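Long-range contacts in putative dienelactone hydrolase (Klebsiella pneumoniae subsp. pneumoniae MGH 78578, PDB 3F67), which is probably a hydrolase of the dienelactone hydrolase family, with an alpha/beta-hydrolase fold, whose substrate is not established: residues V143-K148 with H212-D217; V38-G43 with D217-Y222; Y176-A181 with I204-E209; G125-W130 with P158-D163. One frame throughout, in Å; residues are numbered along the deposited sequence.

Contact 1: V143-K148 with H212-D217; sequences VAWYGK and HAFNAD
An aromatic cluster packs the loop carrying the putative catalytic histidine against the end of strand 141-145, an inner strand of the sheet, and Tyr146 and His212 meet at its heart. The tyrosine ring turns an edge to the imidazole face, the two planes 57° apart, with Tyr146 CD1 standing over that face, 3.9 Å from His212 CE1. A second, offset edge-to-face pair forms with Phe214, whose ring receives the tyrosine edge over one face, Tyr146 CD2 standing 3.5 Å from Phe214 CE2. The backbone of the turn covers the tyrosine itself: Ala213 N sits over the centre of one ring face, with Trp145 CB over the opposite face. Both faces are therefore occupied, and the hydroxyl fixes the far end, since Asn215 N donates to Tyr146 OH at 3.1 Å with an angle of 151° at the hydrogen. Turning CG of Asn215 away from the backbone N (chi1 -165°) lays the amide by the indole: Asn215 CG is 3.8 Å from Trp145 CZ3, and ND2 lies over one face of the ring. Tyr146 O is buried without a hydrogen-bonding partner, although His212 CE1 comes within 3.1 Å of it. The imidazole is directed by Asp180, which is hydrogen-bonded to His212 ND1, and it also touches Cys123. The arrangement is consistent with the histidine loop of an alpha/beta-hydrolase with a Cys-His-Asp triad, as in dienelactone hydrolase.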
loop_
_atom_site.group_PDB
_atom_site.type_symbol
_atom_site.label_atom_id
_atom_site.label_comp_id
_atom_site.label_asym_id
_atom_site.label_seq_id
_atom_site.Cartn_x
_atom_site.Cartn_y
_atom_site.Cartn_z
ATOM N N VAL A 143 3.804 -0.229 5.843
ATOM C CA VAL A 143 3.943 1.246 5.821
ATOM C C VAL A 143 2.806 1.827 4.988
ATOM O O VAL A 143 2.736 1.590 3.766
ATOM C CB VAL A 143 5.335 1.694 5.272
ATOM C CG1 VAL A 143 5.435 3.267 5.243
ATOM C CG2 VAL A 143 6.456 1.104 6.222
ATOM N N ALA A 144 1.929 2.603 5.651
ATOM C CA ALA A 144 0.710 3.141 4.995
ATOM C C ALA A 144 0.958 4.633 4.786
ATOM O O ALA A 144 1.250 5.370 5.758
ATOM C CB ALA A 144 -0.474 2.926 5.912
ATOM N N TRP A 145 0.851 5.093 3.540
ATOM C CA TRP A 145 1.001 6.518 3.272
ATOM C C TRP A 145 -0.369 7.144 3.050
ATOM O O TRP A 145 -1.066 6.773 2.123
ATOM C CB TRP A 145 1.808 6.762 2.023
ATOM C CG TRP A 145 3.203 6.144 1.989
ATOM C CD1 TRP A 145 3.519 4.791 1.945
ATOM C CD2 TRP A 145 4.458 6.863 1.868
ATOM N NE1 TRP A 145 4.904 4.649 1.835
ATOM C CE2 TRP A 145 5.486 5.894 1.757
ATOM C CE3 TRP A 145 4.796 8.235 1.844
ATOM C CZ2 TRP A 145 6.884 6.257 1.643
ATOM C CZ3 TRP A 145 6.155 8.625 1.663
ATOM C CH2 TRP A 145 7.180 7.622 1.576
ATOM N N TYR A 146 -0.699 8.100 3.915
ATOM C CA TYR A 146 -1.934 8.923 3.852
ATOM C C TYR A 146 -3.142 8.131 3.356
ATOM O O TYR A 146 -3.765 8.482 2.329
ATOM C CB TYR A 146 -1.692 10.192 3.016
ATOM C CG TYR A 146 -0.679 10.084 1.886
ATOM C CD1 TYR A 146 -1.054 9.614 0.618
ATOM C CD2 TYR A 146 0.630 10.525 2.063
ATOM C CE1 TYR A 146 -0.140 9.540 -0.429
ATOM C CE2 TYR A 146 1.552 10.480 1.002
ATOM C CZ TYR A 146 1.173 9.982 -0.207
ATOM O OH TYR A 146 2.062 9.937 -1.236
ATOM N N GLY A 147 -3.463 7.067 4.100
ATOM C CA GLY A 147 -4.665 6.253 3.892
ATOM C C GLY A 147 -5.777 6.722 4.838
ATOM O O GLY A 147 -5.541 6.907 6.044
ATOM N N LYS A 148 -6.988 6.886 4.304
ATOM C CA LYS A 148 -8.161 7.246 5.110
ATOM C C LYS A 148 -8.311 6.337 6.314
ATOM O O LYS A 148 -8.232 5.111 6.165
ATOM C CB LYS A 148 -9.436 7.097 4.270
ATOM C CG LYS A 148 -10.687 7.169 5.108
ATOM C CD LYS A 148 -11.880 6.426 4.459
ATOM C CE LYS A 148 -11.870 6.663 2.985
ATOM N NZ LYS A 148 -11.761 8.129 2.743
ATOM N N HIS A 212 -1.974 15.810 1.129
ATOM C CA HIS A 212 -2.208 14.454 0.621
ATOM C C HIS A 212 -1.276 14.186 -0.556
ATOM O O HIS A 212 -0.891 15.117 -1.268
ATOM C CB HIS A 212 -3.679 14.316 0.138
ATOM C CG HIS A 212 -4.118 12.888 -0.040
ATOM N ND1 HIS A 212 -4.447 12.062 1.024
ATOM C CD2 HIS A 212 -4.253 12.132 -1.156
ATOM C CE1 HIS A 212 -4.797 10.873 0.564
ATOM N NE2 HIS A 212 -4.675 10.884 -0.754
ATOM N N ALA A 213 -0.872 12.922 -0.740
ATOM C CA ALA A 213 -0.114 12.514 -1.938
ATOM C C ALA A 213 1.227 13.260 -2.055
ATOM O O ALA A 213 1.702 13.606 -3.152
ATOM C CB ALA A 213 -0.960 12.677 -3.231
ATOM N N PHE A 214 1.862 13.453 -0.915
ATOM C CA PHE A 214 3.111 14.230 -0.927
ATOM C C PHE A 214 4.318 13.481 -1.492
ATOM O O PHE A 214 5.359 14.075 -1.739
ATOM C CB PHE A 214 3.408 14.834 0.468
ATOM C CG PHE A 214 3.731 13.815 1.540
ATOM C CD1 PHE A 214 5.023 13.227 1.614
ATOM C CD2 PHE A 214 2.783 13.488 2.517
ATOM C CE1 PHE A 214 5.315 12.317 2.642
ATOM C CE2 PHE A 214 3.080 12.561 3.558
ATOM C CZ PHE A 214 4.344 11.987 3.607
ATOM N N ASN A 215 4.190 12.162 -1.655
ATOM C CA ASN A 215 5.223 11.409 -2.326
ATOM C C ASN A 215 5.055 11.309 -3.839
ATOM O O ASN A 215 5.908 10.729 -4.523
ATOM C CB ASN A 215 5.247 9.995 -1.719
ATOM C CG ASN A 215 6.506 9.235 -2.071
ATOM O OD1 ASN A 215 7.633 9.696 -1.800
ATOM N ND2 ASN A 215 6.337 8.062 -2.704
ATOM N N ALA A 216 3.974 11.892 -4.380
ATOM C CA ALA A 216 3.696 11.720 -5.829
ATOM C C ALA A 216 4.506 12.734 -6.624
ATOM O O ALA A 216 4.054 13.874 -6.899
ATOM C CB ALA A 216 2.199 11.856 -6.119
ATOM N N ASP A 217 5.721 12.336 -6.974
ATOM C CA ASP A 217 6.719 13.274 -7.491
ATOM C C ASP A 217 6.325 13.868 -8.837
ATOM O O ASP A 217 6.900 14.871 -9.247
ATOM C CB ASP A 217 8.112 12.599 -7.543
ATOM C CG ASP A 217 8.070 11.243 -8.207
ATOM O OD1 ASP A 217 7.983 11.209 -9.449
ATOM O OD2 ASP A 217 8.104 10.201 -7.494
#

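Contact 2: V38-G43 with D217-Y222; sequences VQEIFG and DYRASY
The side chain of Phe42 overlaps the guanidinium of Arg219, its CE2 lying over one face of that group and 3.8 Å from Arg219 CZ. The planes stand 74° apart, so this is no stack; a corner of the phenyl ring rests against the flat cation. Glu40 takes the edge of the same group. It arrives from the direction opposite to the arginine and is gripped end-on by two nitrogens, one to each carboxylate oxygen. Arg219 NH2 donates to Glu40 OE1 at 2.8 Å, almost straight at 173°, and OE1 is met on its syn side. The second bond, from Arg219 NH1 to Glu40 OE2, is longer at 3.1 Å and comes from above the carboxylate plane, because carboxylate and guanidinium are twisted 31° apart. The glutamate reaches this far with a chain extended beyond CG, whereas the arginine bends at chi2 and chi3 to bring its end group round. Tyr218 completes the grip, its OH accepting a further bond from Arg219 NH2 at 2.9 Å and approaching Phe42 CD2 to 4.0 Å. A water donates to Glu40 OE1 at 2.8 Å and is linked only weakly to the tyrosine hydroxyl. Around this core, the Tyr218 ring stacks on His45, and Glu40 also packs on Phe122. The paired charges bridge two loops far apart in sequence; two guanidinium nitrogens and a water fix the position and rotation of the carboxylate, whose side chain also touches the putative Cys-His-Asp site.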
loop_
_atom_site.group_PDB
_atom_site.type_symbol
_atom_site.label_atom_id
_atom_site.label_comp_id
_atom_site.label_asym_id
_atom_site.label_seq_id
_atom_site.Cartn_x
_atom_site.Cartn_y
_atom_site.Cartn_z
ATOM N N VAL A 38 0.849 -1.158 -2.996
ATOM C CA VAL A 38 -0.584 -0.967 -3.307
ATOM C C VAL A 38 -0.836 0.408 -3.906
ATOM O O VAL A 38 -0.528 1.448 -3.289
ATOM C CB VAL A 38 -1.499 -1.120 -2.080
ATOM C CG1 VAL A 38 -3.007 -1.246 -2.526
ATOM C CG2 VAL A 38 -1.110 -2.326 -1.229
ATOM N N GLN A 39 -1.397 0.390 -5.124
ATOM C CA GLN A 39 -1.715 1.591 -5.927
ATOM C C GLN A 39 -2.597 2.637 -5.219
ATOM O O GLN A 39 -3.278 2.327 -4.219
ATOM C CB GLN A 39 -2.519 1.064 -7.127
ATOM C CG GLN A 39 -3.773 0.332 -6.655
ATOM C CD GLN A 39 -4.672 -0.059 -7.829
ATOM O OE1 GLN A 39 -4.413 -1.063 -8.486
ATOM N NE2 GLN A 39 -5.686 0.759 -8.119
ATOM N N GLU A 40 -2.578 3.873 -5.752
ATOM C CA GLU A 40 -3.639 4.848 -5.504
ATOM C C GLU A 40 -4.848 4.472 -6.390
ATOM O O GLU A 40 -4.874 3.366 -6.989
ATOM C CB GLU A 40 -3.131 6.241 -5.848
ATOM C CG GLU A 40 -1.745 6.559 -5.185
ATOM C CD GLU A 40 -1.263 7.975 -5.518
ATOM O OE1 GLU A 40 -0.798 8.209 -6.657
ATOM O OE2 GLU A 40 -1.276 8.853 -4.622
ATOM N N ILE A 41 -5.846 5.361 -6.492
ATOM C CA ILE A 41 -7.010 5.064 -7.346
ATOM C C ILE A 41 -6.679 5.047 -8.861
ATOM O O ILE A 41 -7.531 4.694 -9.683
ATOM C CB ILE A 41 -8.161 6.051 -7.107
ATOM C CG1 ILE A 41 -7.728 7.493 -7.371
ATOM C CG2 ILE A 41 -8.669 5.858 -5.664
ATOM C CD1 ILE A 41 -8.845 8.504 -7.285
ATOM N N PHE A 42 -5.444 5.399 -9.205
ATOM C CA PHE A 42 -5.073 5.519 -10.611
ATOM C C PHE A 42 -4.554 4.238 -11.213
ATOM O O PHE A 42 -4.173 4.209 -12.397
ATOM C CB PHE A 42 -4.091 6.697 -10.815
ATOM C CG PHE A 42 -4.562 7.959 -10.147
ATOM C CD1 PHE A 42 -5.775 8.547 -10.521
ATOM C CD2 PHE A 42 -3.828 8.525 -9.095
ATOM C CE1 PHE A 42 -6.275 9.727 -9.869
ATOM C CE2 PHE A 42 -4.306 9.700 -8.445
ATOM C CZ PHE A 42 -5.550 10.285 -8.843
ATOM N N GLY A 43 -4.508 3.193 -10.402
ATOM C CA GLY A 43 -4.037 1.880 -10.867
ATOM C C GLY A 43 -2.527 1.812 -10.916
ATOM O O GLY A 43 -1.822 2.607 -10.259
ATOM N N ASP A 217 5.721 12.336 -6.974
ATOM C CA ASP A 217 6.719 13.274 -7.491
ATOM C C ASP A 217 6.325 13.868 -8.837
ATOM O O ASP A 217 6.900 14.871 -9.247
ATOM C CB ASP A 217 8.112 12.599 -7.543
ATOM C CG ASP A 217 8.070 11.243 -8.207
ATOM O OD1 ASP A 217 7.983 11.209 -9.449
ATOM O OD2 ASP A 217 8.104 10.201 -7.494
ATOM N N TYR A 218 5.341 13.261 -9.513
ATOM C CA TYR A 218 4.889 13.780 -10.813
ATOM C C TYR A 218 3.725 14.791 -10.687
ATOM O O TYR A 218 3.250 15.347 -11.705
ATOM C CB TYR A 218 4.520 12.610 -11.745
ATOM C CG TYR A 218 3.224 11.928 -11.398
ATOM C CD1 TYR A 218 2.018 12.270 -12.058
ATOM C CD2 TYR A 218 3.179 10.952 -10.395
ATOM C CE1 TYR A 218 0.807 11.628 -11.715
ATOM C CE2 TYR A 218 1.999 10.305 -10.067
ATOM C CZ TYR A 218 0.816 10.635 -10.738
ATOM O OH TYR A 218 -0.356 10.009 -10.427
ATOM N N ARG A 219 3.252 15.033 -9.467
ATOM C CA ARG A 219 2.030 15.826 -9.249
ATOM C C ARG A 219 2.385 17.040 -8.426
ATOM O O ARG A 219 3.400 17.046 -7.720
ATOM C CB ARG A 219 0.934 15.052 -8.492
ATOM C CG ARG A 219 0.517 13.734 -9.067
ATOM C CD ARG A 219 -0.982 13.456 -8.953
ATOM N NE ARG A 219 -1.506 13.033 -7.628
ATOM C CZ ARG A 219 -1.434 11.802 -7.095
ATOM N NH1 ARG A 219 -1.975 11.591 -5.902
ATOM N NH2 ARG A 219 -0.813 10.769 -7.695
ATOM N N ALA A 220 1.518 18.052 -8.462
ATOM C CA ALA A 220 1.759 19.298 -7.730
ATOM C C ALA A 220 1.740 19.149 -6.208
ATOM O O ALA A 220 2.283 20.008 -5.519
ATOM C CB ALA A 220 0.780 20.371 -8.160
ATOM N N SER A 221 1.108 18.087 -5.696
ATOM C CA SER A 221 1.069 17.787 -4.261
ATOM C C SER A 221 2.417 17.294 -3.673
ATOM O O SER A 221 2.563 17.200 -2.450
ATOM C CB SER A 221 0.022 16.691 -4.011
ATOM O OG SER A 221 0.355 15.521 -4.734
ATOM N N TYR A 222 3.389 17.006 -4.532
ATOM C CA TYR A 222 4.694 16.528 -4.076
ATOM C C TYR A 222 5.320 17.505 -3.074
ATOM O O TYR A 222 5.392 18.723 -3.331
ATOM C CB TYR A 222 5.600 16.377 -5.280
ATOM C CG TYR A 222 6.963 15.795 -4.993
ATOM C CD1 TYR A 222 7.095 14.525 -4.380
ATOM C CD2 TYR A 222 8.109 16.475 -5.383
ATOM C CE1 TYR A 222 8.406 13.973 -4.135
ATOM C CE2 TYR A 222 9.399 15.935 -5.154
ATOM C CZ TYR A 222 9.527 14.698 -4.531
ATOM O OH TYR A 222 10.794 14.205 -4.360
HETATM O O HOH W 1 -0.225 6.939 -9.084
#

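Contact 3: Y176-A181 with I204-E209; sequences YGAKDA and IVVYPE
Tyr176 begins its contact with strand 202-207 at CB, which lies 4.1 Å from Ile204 CG2 and close to the carbonyl of Val205. Further out, CG and then CD1 run past the same isoleucine methyl, with Tyr176 CD1 nearest to Ile204 CG2 at 3.8 Å, and the hydroxyl at the tip leaves this pair altogether, bonding to Gly147 O and Trp130 NE1. CG lies beside the backbone N (chi1 -81°), which turns the ring toward Ile204. The backbones underneath are paired in parallel. Tyr176 N donates to Val205 O at 2.8 Å, and Tyr176 O receives Tyr207 N at 2.8 Å along with a CA-H...O contact from Val206. The last bond, Ala178 N to Tyr207 O at 2.9 Å, approaches from 41° out of the carbonyl plane, as segment 176-181 turns away through the type I turn Gly177-Asp180. Val206 packs beside that turn, its CG1 reaching Ala178 CB at 3.7 Å. Beyond it Lys179 and Glu209 run side by side, joined by a long salt bridge of 3.9 Å between Lys179 NZ and Glu209 OE1. On the other sheet face the Tyr207 ring packs against Phe214 and its hydroxyl bonds Asp229. Two adjacent parallel strands linked through helix 185-197 make a beta-alpha-beta unit, here at the edge of an alpha/beta-hydrolase sheet whose turn delivers Asp180, the probable acid of the triad.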
loop_
_atom_site.group_PDB
_atom_site.type_symbol
_atom_site.label_atom_id
_atom_site.label_comp_id
_atom_site.label_asym_id
_atom_site.label_seq_id
_atom_site.Cartn_x
_atom_site.Cartn_y
_atom_site.Cartn_z
ATOM N N TYR A 176 1.781 10.623 7.201
ATOM C CA TYR A 176 0.577 11.438 6.979
ATOM C C TYR A 176 0.974 12.912 6.829
ATOM O O TYR A 176 2.012 13.339 7.369
ATOM C CB TYR A 176 -0.416 11.210 8.145
ATOM C CG TYR A 176 -1.193 9.916 7.911
ATOM C CD1 TYR A 176 -0.539 8.661 7.975
ATOM C CD2 TYR A 176 -2.562 9.943 7.602
ATOM C CE1 TYR A 176 -1.203 7.494 7.706
ATOM C CE2 TYR A 176 -3.272 8.747 7.337
ATOM C CZ TYR A 176 -2.584 7.532 7.405
ATOM O OH TYR A 176 -3.235 6.351 7.098
ATOM N N GLY A 177 0.167 13.669 6.082
ATOM C CA GLY A 177 0.434 15.108 5.894
ATOM C C GLY A 177 -0.508 15.992 6.734
ATOM O O GLY A 177 -1.732 15.827 6.691
ATOM N N ALA A 178 0.066 16.916 7.482
ATOM C CA ALA A 178 -0.730 17.849 8.306
ATOM C C ALA A 178 -1.678 18.709 7.479
ATOM O O ALA A 178 -2.756 19.074 7.967
ATOM C CB ALA A 178 0.185 18.732 9.161
ATOM N N LYS A 179 -1.298 19.045 6.242
ATOM C CA LYS A 179 -2.128 19.903 5.384
ATOM C C LYS A 179 -3.164 19.133 4.580
ATOM O O LYS A 179 -3.854 19.716 3.750
ATOM C CB LYS A 179 -1.264 20.728 4.426
ATOM C CG LYS A 179 -0.090 21.393 5.094
ATOM C CD LYS A 179 -0.249 22.848 5.194
ATOM C CE LYS A 179 1.032 23.474 5.701
ATOM N NZ LYS A 179 1.062 24.897 5.262
ATOM N N ASP A 180 -3.271 17.817 4.821
ATOM C CA ASP A 180 -4.194 16.969 4.078
ATOM C C ASP A 180 -5.637 17.152 4.599
ATOM O O ASP A 180 -6.012 16.629 5.672
ATOM C CB ASP A 180 -3.735 15.495 4.234
ATOM C CG ASP A 180 -4.560 14.532 3.430
ATOM O OD1 ASP A 180 -5.586 14.956 2.840
ATOM O OD2 ASP A 180 -4.200 13.330 3.397
ATOM N N ALA A 181 -6.422 17.932 3.846
ATOM C CA ALA A 181 -7.822 18.227 4.198
ATOM C C ALA A 181 -8.681 16.967 4.148
ATOM O O ALA A 181 -9.689 16.879 4.869
ATOM C CB ALA A 181 -8.399 19.261 3.245
ATOM N N ILE A 204 2.153 6.860 13.814
ATOM C CA ILE A 204 1.790 7.740 12.699
ATOM C C ILE A 204 2.675 8.987 12.782
ATOM O O ILE A 204 2.688 9.705 13.800
ATOM C CB ILE A 204 0.278 8.151 12.771
ATOM C CG1 ILE A 204 -0.579 6.891 12.578
ATOM C CG2 ILE A 204 -0.049 9.178 11.717
ATOM C CD1 ILE A 204 -2.104 7.087 12.872
ATOM N N VAL A 205 3.435 9.218 11.727
ATOM C CA VAL A 205 4.276 10.409 11.632
ATOM C C VAL A 205 3.517 11.413 10.788
ATOM O O VAL A 205 3.070 11.077 9.683
ATOM C CB VAL A 205 5.612 10.037 10.979
ATOM C CG1 VAL A 205 6.463 11.334 10.643
ATOM C CG2 VAL A 205 6.385 9.033 11.904
ATOM N N VAL A 206 3.345 12.643 11.322
ATOM C CA VAL A 206 2.624 13.687 10.612
ATOM C C VAL A 206 3.592 14.784 10.156
ATOM O O VAL A 206 4.316 15.367 10.984
ATOM C CB VAL A 206 1.555 14.319 11.506
ATOM C CG1 VAL A 206 0.805 15.383 10.710
ATOM C CG2 VAL A 206 0.581 13.231 11.980
ATOM N N TYR A 207 3.642 15.019 8.852
ATOM C CA TYR A 207 4.541 16.016 8.251
ATOM C C TYR A 207 3.856 17.382 8.205
ATOM O O TYR A 207 2.881 17.556 7.473
ATOM C CB TYR A 207 4.948 15.582 6.835
ATOM C CG TYR A 207 5.885 14.398 6.888
ATOM C CD1 TYR A 207 7.270 14.594 7.019
ATOM C CD2 TYR A 207 5.385 13.090 6.861
ATOM C CE1 TYR A 207 8.156 13.490 7.134
ATOM C CE2 TYR A 207 6.254 11.995 6.972
ATOM C CZ TYR A 207 7.621 12.212 7.080
ATOM O OH TYR A 207 8.489 11.158 7.178
ATOM N N PRO A 208 4.379 18.360 8.968
ATOM C CA PRO A 208 3.717 19.680 9.061
ATOM C C PRO A 208 3.468 20.373 7.717
ATOM O O PRO A 208 2.488 21.101 7.577
ATOM C CB PRO A 208 4.683 20.535 9.915
ATOM C CG PRO A 208 5.579 19.614 10.606
ATOM C CD PRO A 208 5.577 18.259 9.819
ATOM N N GLU A 209 4.354 20.188 6.746
ATOM C CA GLU A 209 4.254 20.988 5.532
ATOM C C GLU A 209 3.568 20.257 4.380
ATOM O O GLU A 209 3.395 20.827 3.308
ATOM C CB GLU A 209 5.663 21.412 5.091
ATOM C CG GLU A 209 6.385 22.255 6.137
ATOM C CD GLU A 209 5.551 23.453 6.561
ATOM O OE1 GLU A 209 4.894 24.076 5.686
ATOM O OE2 GLU A 209 5.516 23.753 7.779
#

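Contact 4: G125-W130 with P158-D163; sequences GGRITW and PKHPVD
Lys159, entering from Pro158, meets Arg127 through its backbone: Arg127 NH2 makes a weak hydrogen bond to Lys159 O at 2.9 Å, with an angle of only 123° at the hydrogen. His160 follows with the more direct bond. Its ND1 lies 3.0 Å from Arg127 NE, which donates to it; the nitrogen sits in the plane of the imidazole, at its edge, while the imidazole and guanidinium planes are 69° apart. ND1 must therefore be the unprotonated, accepting nitrogen, and the opposite end of the ring is settled by NE2 bonding Glu152 O. Arg127 spans the gap because its chain is extended from CG to NE, and its charge is met by a salt bridge to Asp93. Pro161 comes next and wedges between two helix residues one turn apart. On one side its CD touches Arg127 CG at 3.9 Å; on the other its CG meets Trp130 CB at 3.7 Å, and its CB makes a CH-pi contact over the face of the indole five-membered ring, 4.2 Å from the centroid. Met191 packs on both the tryptophan and the proline. Asp163 closes the walk by turning back on its own segment: its OD2 accepts from His160 N at 2.9 Å through the anti lone pair, nearly straight at 178°, and also pairs with Lys153. The whole is a buried join between the helix that follows the putative nucleophile elbow of an alpha/beta-hydrolase and the short helix 161-164 with its leading loop.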
loop_
_atom_site.group_PDB
_atom_site.type_symbol
_atom_site.label_atom_id
_atom_site.label_comp_id
_atom_site.label_asym_id
_atom_site.label_seq_id
_atom_site.Cartn_x
_atom_site.Cartn_y
_atom_site.Cartn_z
ATOM N N GLY A 125 -4.516 3.014 -1.448
ATOM C CA GLY A 125 -3.646 1.905 -1.080
ATOM C C GLY A 125 -3.102 1.931 0.345
ATOM O O GLY A 125 -2.775 0.866 0.904
ATOM N N GLY A 126 -3.043 3.125 0.926
ATOM C CA GLY A 126 -2.594 3.275 2.318
ATOM C C GLY A 126 -3.689 2.805 3.251
ATOM O O GLY A 126 -3.385 2.218 4.280
ATOM N N ARG A 127 -4.958 3.026 2.893
ATOM C CA ARG A 127 -6.028 2.454 3.722
ATOM C C ARG A 127 -5.996 0.931 3.648
ATOM O O ARG A 127 -6.104 0.246 4.665
ATOM C CB ARG A 127 -7.396 3.021 3.313
ATOM C CG ARG A 127 -8.568 2.281 4.017
ATOM C CD ARG A 127 -9.905 2.907 3.649
ATOM N NE ARG A 127 -11.023 2.048 4.078
ATOM C CZ ARG A 127 -11.446 0.986 3.407
ATOM N NH1 ARG A 127 -10.897 0.669 2.229
ATOM N NH2 ARG A 127 -12.470 0.275 3.880
ATOM N N ILE A 128 -5.866 0.413 2.427
ATOM C CA ILE A 128 -5.783 -1.046 2.205
ATOM C C ILE A 128 -4.614 -1.645 2.999
ATOM O O ILE A 128 -4.744 -2.734 3.570
ATOM C CB ILE A 128 -5.659 -1.330 0.676
ATOM C CG1 ILE A 128 -6.958 -0.935 -0.069
ATOM C CG2 ILE A 128 -5.268 -2.804 0.413
ATOM C CD1 ILE A 128 -8.212 -1.684 0.396
ATOM N N THR A 129 -3.510 -0.914 3.045
ATOM C CA THR A 129 -2.345 -1.329 3.815
ATOM C C THR A 129 -2.708 -1.614 5.286
ATOM O O THR A 129 -2.334 -2.652 5.814
ATOM C CB THR A 129 -1.183 -0.307 3.661
ATOM O OG1 THR A 129 -0.707 -0.393 2.312
ATOM C CG2 THR A 129 0.032 -0.714 4.545
ATOM N N TRP A 130 -3.411 -0.683 5.947
ATOM C CA TRP A 130 -3.855 -0.944 7.314
ATOM C C TRP A 130 -4.715 -2.193 7.392
ATOM O O TRP A 130 -4.541 -3.031 8.288
ATOM C CB TRP A 130 -4.695 0.242 7.828
ATOM C CG TRP A 130 -3.915 1.491 8.178
ATOM C CD1 TRP A 130 -3.848 2.670 7.453
ATOM C CD2 TRP A 130 -3.155 1.713 9.380
ATOM N NE1 TRP A 130 -3.081 3.609 8.144
ATOM C CE2 TRP A 130 -2.643 3.037 9.317
ATOM C CE3 TRP A 130 -2.836 0.900 10.501
ATOM C CZ2 TRP A 130 -1.841 3.584 10.327
ATOM C CZ3 TRP A 130 -2.034 1.445 11.525
ATOM C CH2 TRP A 130 -1.547 2.783 11.431
ATOM N N PRO A 158 -16.818 -2.229 4.470
ATOM C CA PRO A 158 -17.532 -2.192 5.773
ATOM C C PRO A 158 -16.685 -1.856 7.016
ATOM O O PRO A 158 -17.289 -1.638 8.094
ATOM C CB PRO A 158 -18.042 -3.618 5.919
ATOM C CG PRO A 158 -16.987 -4.426 5.263
ATOM C CD PRO A 158 -16.572 -3.614 4.034
ATOM N N LYS A 159 -15.348 -1.904 6.919
ATOM C CA LYS A 159 -14.481 -1.573 8.076
ATOM C C LYS A 159 -13.429 -0.609 7.643
ATOM O O LYS A 159 -12.952 -0.704 6.515
ATOM C CB LYS A 159 -13.801 -2.801 8.675
ATOM C CG LYS A 159 -14.814 -3.915 8.949
ATOM C CD LYS A 159 -14.661 -4.488 10.303
ATOM C CE LYS A 159 -15.469 -5.787 10.390
ATOM N NZ LYS A 159 -14.635 -6.852 11.032
ATOM N N HIS A 160 -13.068 0.314 8.539
ATOM C CA HIS A 160 -11.958 1.249 8.291
ATOM C C HIS A 160 -10.834 0.975 9.276
ATOM O O HIS A 160 -11.010 0.167 10.201
ATOM C CB HIS A 160 -12.495 2.684 8.432
ATOM C CG HIS A 160 -13.431 3.050 7.330
ATOM N ND1 HIS A 160 -13.055 3.014 5.996
ATOM C CD2 HIS A 160 -14.740 3.397 7.343
ATOM C CE1 HIS A 160 -14.084 3.356 5.243
ATOM N NE2 HIS A 160 -15.121 3.595 6.038
ATOM N N PRO A 161 -9.657 1.572 9.056
ATOM C CA PRO A 161 -8.535 1.280 9.927
ATOM C C PRO A 161 -8.872 1.422 11.422
ATOM O O PRO A 161 -8.395 0.608 12.226
ATOM C CB PRO A 161 -7.430 2.247 9.428
ATOM C CG PRO A 161 -7.725 2.325 7.908
ATOM C CD PRO A 161 -9.255 2.367 7.861
ATOM N N VAL A 162 -9.703 2.405 11.792
ATOM C CA VAL A 162 -10.011 2.569 13.227
ATOM C C VAL A 162 -10.641 1.299 13.768
ATOM O O VAL A 162 -10.390 0.938 14.905
ATOM C CB VAL A 162 -10.917 3.776 13.543
ATOM C CG1 VAL A 162 -10.135 5.100 13.430
ATOM C CG2 VAL A 162 -12.157 3.758 12.678
ATOM N N ASP A 163 -11.427 0.610 12.930
ATOM C CA ASP A 163 -12.181 -0.622 13.369
ATOM C C ASP A 163 -11.313 -1.868 13.546
ATOM O O ASP A 163 -11.685 -2.814 14.267
ATOM C CB ASP A 163 -13.271 -0.966 12.337
ATOM C CG ASP A 163 -14.252 0.126 12.160
ATOM O OD1 ASP A 163 -14.823 0.613 13.184
ATOM O OD2 ASP A 163 -14.467 0.550 11.014
#

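In the fold
The contacts gather about the putative Cys-His-Asp site: contacts 1 and 3 supply two of its residues, Glu40 of contact 2 touches it, and contact 4 lies near. His212 of contact 1 and Asp180 of contact 3 meet directly, His212 ND1 lying 2.7 Å from Asp180 OD2, with the contact centres about 9 Å apart. Contact 4 holds the helix after the putative nucleophile elbow, which carries Cys123. Contact 2 shares Asp217 with contact 1, and Ser221 OG bonds Ala213 O at 2.8 Å, so the two contacts are joined within one loop. Tyr176 ties three contacts together, its OH lying 2.6 Å from Gly147 O and 2.9 Å from Trp130 NE1.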